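PDB 3QFW: ribulose-1,5-bisphosphate carboxylase/oxygenase large subunit from Rhodopseudomonas palustris, which is a Rubisco-like protein of the ribulose-bisphosphate carboxylase family that probably binds magnesium and, like other Rubisco-like proteins, probably catalyses a reaction other than carbon dioxide fixation. Local coordinates for residues D279-N285 against A313-A319; L119-R123 against Q336-L340. All blocks are in the same frame, centred on the assembly; numbering follows the deposited sequence.

Contact 1: D279-N285 against A313-A319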
loop_
_atom_site.group_PDB
_atom_site.type_symbol
_atom_site.label_atom_id
_atom_site.label_comp_id
_atom_site.label_asym_id
_atom_site.label_seq_id
_atom_site.Cartn_x
_atom_site.Cartn_y
_atom_site.Cartn_z
ATOM N N ASP B 279 17.615 -4.281 5.031
ATOM C CA ASP B 279 18.729 -4.608 5.924
ATOM C C ASP B 279 18.458 -4.128 7.338
ATOM O O ASP B 279 18.951 -4.720 8.314
ATOM C CB ASP B 279 20.034 -4.015 5.416
ATOM C CG ASP B 279 20.378 -4.496 4.028
ATOM O OD1 ASP B 279 20.640 -5.706 3.869
ATOM O OD2 ASP B 279 20.391 -3.660 3.105
ATOM N N ALA B 280 17.685 -3.054 7.451
ATOM C CA ALA B 280 17.185 -2.623 8.748
ATOM C C ALA B 280 15.714 -2.296 8.594
ATOM O O ALA B 280 15.249 -1.967 7.502
ATOM C CB ALA B 280 17.954 -1.418 9.276
ATOM N N THR B 281 14.970 -2.399 9.683
ATOM C CA THR B 281 13.546 -2.147 9.586
ATOM C C THR B 281 13.047 -1.331 10.781
ATOM O O THR B 281 13.180 -1.742 11.946
ATOM C CB THR B 281 12.749 -3.462 9.351
ATOM O OG1 THR B 281 11.371 -3.154 9.160
ATOM C CG2 THR B 281 12.898 -4.440 10.532
ATOM N N VAL B 282 12.509 -0.152 10.468
ATOM C CA VAL B 282 12.047 0.796 11.473
ATOM C C VAL B 282 10.625 0.440 11.913
ATOM O O VAL B 282 9.798 0.057 11.099
ATOM C CB VAL B 282 12.076 2.242 10.917
ATOM C CG1 VAL B 282 11.524 3.243 11.932
ATOM C CG2 VAL B 282 13.485 2.621 10.473
ATOM N N PHE B 283 10.357 0.553 13.209
ATOM C CA PHE B 283 9.027 0.295 13.761
ATOM C C PHE B 283 8.889 1.030 15.084
ATOM O O PHE B 283 9.890 1.255 15.793
ATOM C CB PHE B 283 8.792 -1.204 13.974
ATOM C CG PHE B 283 9.728 -1.837 14.984
ATOM C CD1 PHE B 283 9.304 -2.098 16.278
ATOM C CD2 PHE B 283 11.014 -2.185 14.621
ATOM C CE1 PHE B 283 10.161 -2.698 17.201
ATOM C CE2 PHE B 283 11.887 -2.780 15.541
ATOM C CZ PHE B 283 11.454 -3.029 16.829
ATOM N N PRO B 284 7.658 1.414 15.424
ATOM C CA PRO B 284 7.413 2.124 16.680
ATOM C C PRO B 284 7.570 1.182 17.864
ATOM O O PRO B 284 6.963 0.108 17.905
ATOM C CB PRO B 284 5.965 2.619 16.533
ATOM C CG PRO B 284 5.348 1.716 15.513
ATOM C CD PRO B 284 6.445 1.316 14.581
ATOM N N ASN B 285 8.418 1.582 18.808
ATOM C CA ASN B 285 8.700 0.786 19.994
ATOM C C ASN B 285 7.440 0.731 20.843
ATOM O O ASN B 285 6.553 1.576 20.696
ATOM C CB ASN B 285 9.845 1.447 20.780
ATOM C CG ASN B 285 10.380 0.575 21.905
ATOM O OD1 ASN B 285 10.769 -0.573 21.696
ATOM N ND2 ASN B 285 10.401 1.128 23.110
ATOM N N ALA B 313 20.002 -11.830 8.427
ATOM C CA ALA B 313 19.158 -11.137 9.395
ATOM C C ALA B 313 19.005 -9.672 8.994
ATOM O O ALA B 313 19.847 -9.128 8.283
ATOM C CB ALA B 313 19.782 -11.243 10.803
ATOM N N CYS B 314 17.914 -9.054 9.445
ATOM C CA CYS B 314 17.632 -7.631 9.243
ATOM C C CYS B 314 17.652 -6.993 10.630
ATOM O O CYS B 314 17.094 -7.567 11.563
ATOM C CB CYS B 314 16.235 -7.487 8.591
ATOM S SG CYS B 314 15.484 -5.825 8.567
ATOM N N ILE B 315 18.301 -5.840 10.800
ATOM C CA ILE B 315 18.370 -5.241 12.142
ATOM C C ILE B 315 17.068 -4.540 12.518
ATOM O O ILE B 315 16.655 -3.596 11.854
ATOM C CB ILE B 315 19.503 -4.198 12.303
ATOM C CG1 ILE B 315 20.765 -4.604 11.538
ATOM C CG2 ILE B 315 19.797 -3.958 13.784
ATOM C CD1 ILE B 315 20.854 -3.924 10.178
ATOM N N PRO B 316 16.430 -4.987 13.608
ATOM C CA PRO B 316 15.229 -4.287 14.068
ATOM C C PRO B 316 15.618 -2.903 14.555
ATOM O O PRO B 316 16.592 -2.760 15.300
ATOM C CB PRO B 316 14.733 -5.137 15.241
ATOM C CG PRO B 316 15.602 -6.371 15.268
ATOM C CD PRO B 316 16.859 -6.050 14.532
ATOM N N THR B 317 14.879 -1.887 14.133
ATOM C CA THR B 317 15.239 -0.523 14.463
ATOM C C THR B 317 14.085 0.213 15.126
ATOM O O THR B 317 13.325 0.929 14.457
ATOM C CB THR B 317 15.699 0.213 13.205
ATOM O OG1 THR B 317 16.751 -0.533 12.586
ATOM C CG2 THR B 317 16.171 1.615 13.532
ATOM N N PRO B 318 13.943 0.041 16.450
ATOM C CA PRO B 318 12.814 0.605 17.200
ATOM C C PRO B 318 12.906 2.114 17.277
ATOM O O PRO B 318 14.008 2.663 17.356
ATOM C CB PRO B 318 12.997 0.033 18.619
ATOM C CG PRO B 318 14.043 -0.971 18.529
ATOM C CD PRO B 318 14.859 -0.717 17.318
ATOM N N ALA B 319 11.748 2.759 17.302
ATOM C CA ALA B 319 11.659 4.211 17.357
ATOM C C ALA B 319 10.531 4.635 18.289
ATOM O O ALA B 319 9.511 3.960 18.404
ATOM C CB ALA B 319 11.448 4.788 15.975
#

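Contact 2: L119-R123 against Q336-L340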
loop_
_atom_site.group_PDB
_atom_site.type_symbol
_atom_site.label_atom_id
_atom_site.label_comp_id
_atom_site.label_asym_id
_atom_site.label_seq_id
_atom_site.Cartn_x
_atom_site.Cartn_y
_atom_site.Cartn_z
ATOM N N LEU B 119 22.341 -7.727 9.067
ATOM C CA LEU B 119 22.842 -7.353 10.381
ATOM C C LEU B 119 24.370 -7.404 10.419
ATOM O O LEU B 119 25.014 -6.478 10.906
ATOM C CB LEU B 119 22.237 -8.266 11.454
ATOM C CG LEU B 119 22.818 -8.237 12.875
ATOM C CD1 LEU B 119 22.700 -6.852 13.495
ATOM C CD2 LEU B 119 22.117 -9.284 13.736
ATOM N N ALA B 120 24.949 -8.478 9.892
ATOM C CA ALA B 120 26.404 -8.623 9.934
ATOM C C ALA B 120 27.083 -7.556 9.074
ATOM O O ALA B 120 28.094 -6.977 9.472
ATOM C CB ALA B 120 26.823 -10.017 9.506
ATOM N N GLY B 121 26.503 -7.276 7.909
ATOM C CA GLY B 121 27.038 -6.264 7.012
ATOM C C GLY B 121 27.031 -4.857 7.576
ATOM O O GLY B 121 28.031 -4.135 7.475
ATOM N N ILE B 122 25.916 -4.455 8.177
ATOM C CA ILE B 122 25.857 -3.150 8.827
ATOM C C ILE B 122 26.882 -3.041 9.964
ATOM O O ILE B 122 27.528 -2.018 10.106
ATOM C CB ILE B 122 24.462 -2.824 9.370
ATOM C CG1 ILE B 122 24.488 -1.470 10.088
ATOM C CG2 ILE B 122 23.994 -3.901 10.305
ATOM C CD1 ILE B 122 23.299 -1.230 10.989
ATOM N N ARG B 123 27.014 -4.088 10.776
ATOM C CA ARG B 123 28.012 -4.084 11.849
ATOM C C ARG B 123 29.392 -3.755 11.301
ATOM O O ARG B 123 30.121 -2.931 11.863
ATOM C CB ARG B 123 28.051 -5.429 12.578
ATOM C CG ARG B 123 26.894 -5.638 13.538
ATOM C CD ARG B 123 27.144 -6.810 14.475
ATOM N NE ARG B 123 26.091 -6.925 15.477
ATOM C CZ ARG B 123 25.968 -6.102 16.510
ATOM N NH1 ARG B 123 26.837 -5.111 16.677
ATOM N NH2 ARG B 123 24.977 -6.268 17.378
ATOM N N GLN B 336 21.413 -7.055 22.087
ATOM C CA GLN B 336 22.292 -6.063 21.471
ATOM C C GLN B 336 22.246 -6.061 19.945
ATOM O O GLN B 336 22.853 -5.202 19.311
ATOM C CB GLN B 336 23.737 -6.248 21.956
ATOM C CG GLN B 336 23.923 -5.948 23.427
ATOM C CD GLN B 336 25.319 -6.284 23.920
ATOM O OE1 GLN B 336 26.280 -6.288 23.149
ATOM N NE2 GLN B 336 25.434 -6.578 25.207
ATOM N N ASP B 337 21.537 -7.028 19.367
ATOM C CA ASP B 337 21.336 -7.068 17.919
ATOM C C ASP B 337 20.138 -6.190 17.532
ATOM O O ASP B 337 19.083 -6.679 17.116
ATOM C CB ASP B 337 21.136 -8.501 17.432
ATOM C CG ASP B 337 22.435 -9.291 17.367
ATOM O OD1 ASP B 337 23.527 -8.678 17.362
ATOM O OD2 ASP B 337 22.355 -10.537 17.303
ATOM N N VAL B 338 20.329 -4.885 17.674
ATOM C CA VAL B 338 19.255 -3.912 17.548
ATOM C C VAL B 338 19.887 -2.558 17.261
ATOM O O VAL B 338 21.027 -2.299 17.667
ATOM C CB VAL B 338 18.441 -3.830 18.856
ATOM C CG1 VAL B 338 19.304 -3.264 19.990
ATOM C CG2 VAL B 338 17.176 -2.994 18.673
ATOM N N MET B 339 19.171 -1.704 16.541
ATOM C CA MET B 339 19.607 -0.321 16.350
ATOM C C MET B 339 18.567 0.631 16.950
ATOM O O MET B 339 17.441 0.735 16.448
ATOM C CB MET B 339 19.827 -0.023 14.860
ATOM C CG MET B 339 20.407 1.365 14.547
ATOM S SD MET B 339 21.103 1.496 12.875
ATOM C CE MET B 339 19.685 1.000 11.872
ATOM N N LEU B 340 18.936 1.315 18.030
ATOM C CA LEU B 340 18.010 2.230 18.695
ATOM C C LEU B 340 17.902 3.566 17.968
ATOM O O LEU B 340 18.884 4.278 17.793
ATOM C CB LEU B 340 18.422 2.452 20.161
ATOM C CG LEU B 340 18.597 1.201 21.024
ATOM C CD1 LEU B 340 19.061 1.589 22.418
ATOM C CD2 LEU B 340 17.328 0.367 21.099
HETATM O O HOH W 1 25.650 -9.698 14.988
#

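Contact 1: D279-N285 against A313-A319
Ala280 to Pro284 pair in register with Ile315 to Ala319 as adjacent parallel strands of the TIM barrel, the two ends of a beta-alpha-beta crossover whose helix 294-305 packs on Phe283 and Pro316. Backbone bonds alternate along the pair: Thr281 N gives to Ile315 O (3.0 Å), Thr317 N to Thr281 O (2.8 Å), Phe283 N to Thr317 O and Ala319 N to Phe283 O. The ladder closes with Asn285 N on Ala319 O, short at 2.6 Å and nearly straight (174°). Pro316 and Pro318 fall at the alternate positions, where this ladder needs no N-H from 313-319, so neither proline costs it a bond.

Apolar packing fills the helix-facing side. The CG of Phe283 sits between its backbone N and carbonyl carbon (chi1 63°), which brings the ring alongside Pro318. The Pro318 CA lies over one ring face, 4.0 Å from the centroid and 16° off the normal, a CH-pi contact; Phe283 CZ touches Pro318 CG at 3.7 Å, while Pro316 CB meets the ring edge. Farther along, Cys314 SG rests on Thr281 CG2 (3.5 Å), and Thr281 OG1 turns to Leu269 O.

The opposite face, with Ala280, Val282, Ile315 and Thr317, looks into the barrel, where Met339 packs. There Thr317 OG1 donates to Ile315 O at 3.2 Å, reaching it from the face of the carbonyl plane opposite Thr281 N.

Contact 2: L119-R123 against Q336-L340
A single guanidinium nitrogen, Arg123 NH2, serves both the side chain of Asp337 and the main chain of Gln336. Its salt bridge to Asp337 OD1 is 2.8 Å long with an N-H...O angle of 161°, and the oxygen lies close to the guanidinium plane. The bond to Gln336 O, 3.1 Å from the same NH2, is weak. That carbonyl also receives a weak bond from Val338 N, closing an inverse gamma turn centred on Asp337. The carboxylate is rotated 54° against the guanidinium, and one oxygen rather than both carries the bridge. A water accepts from Arg123 NE at 2.9 Å and gives a weak bond to Asp337 OD1. Arg123 NH1 is held by Arg131 O and Ala128 O.

Van der Waals contacts complete the interface. Leu119, its CG anti to the backbone N (chi1 168°), lays CD2 3.6 Å from Asp337 CG, crossing the acid at about a right angle. Deeper in, Ile122 CD1 meets Met339 SD at 4.0 Å. Helix 118-126 thus sits across the N-terminal end of the barrel, against the start of strand 339-341. With an alanine here in place of Asp337, Arg123 NH2 would probably lose its charged mate, and Leu119 CD2 the carboxylate part of its contact. The nearby positive charge is likely to favour the ionised carboxylate, making this a polar tie backed by water at the barrel's rim.

Contact 1 belongs to the barrel wall and is almost wholly buried; contact 2, its centre about 9 Å from that of contact 1, lies at the wall's N-terminal end and is partly exposed. The first relies on regular backbone bonding and proline-aromatic packing, the second on side-chain charge and a water. They are joined directly: Met339 N is probably hydrogen-bonded to Pro316 O, at 3.1 Å, placing strand 339-341 beside strand 315-319, and Leu119 N probably to Ala313 O, at 3.0 Å. Ile315 also packs on Leu119 and Ile122 of the helix. Along the chain, 279-319 is nested within the much longer loop that contact 2 closes.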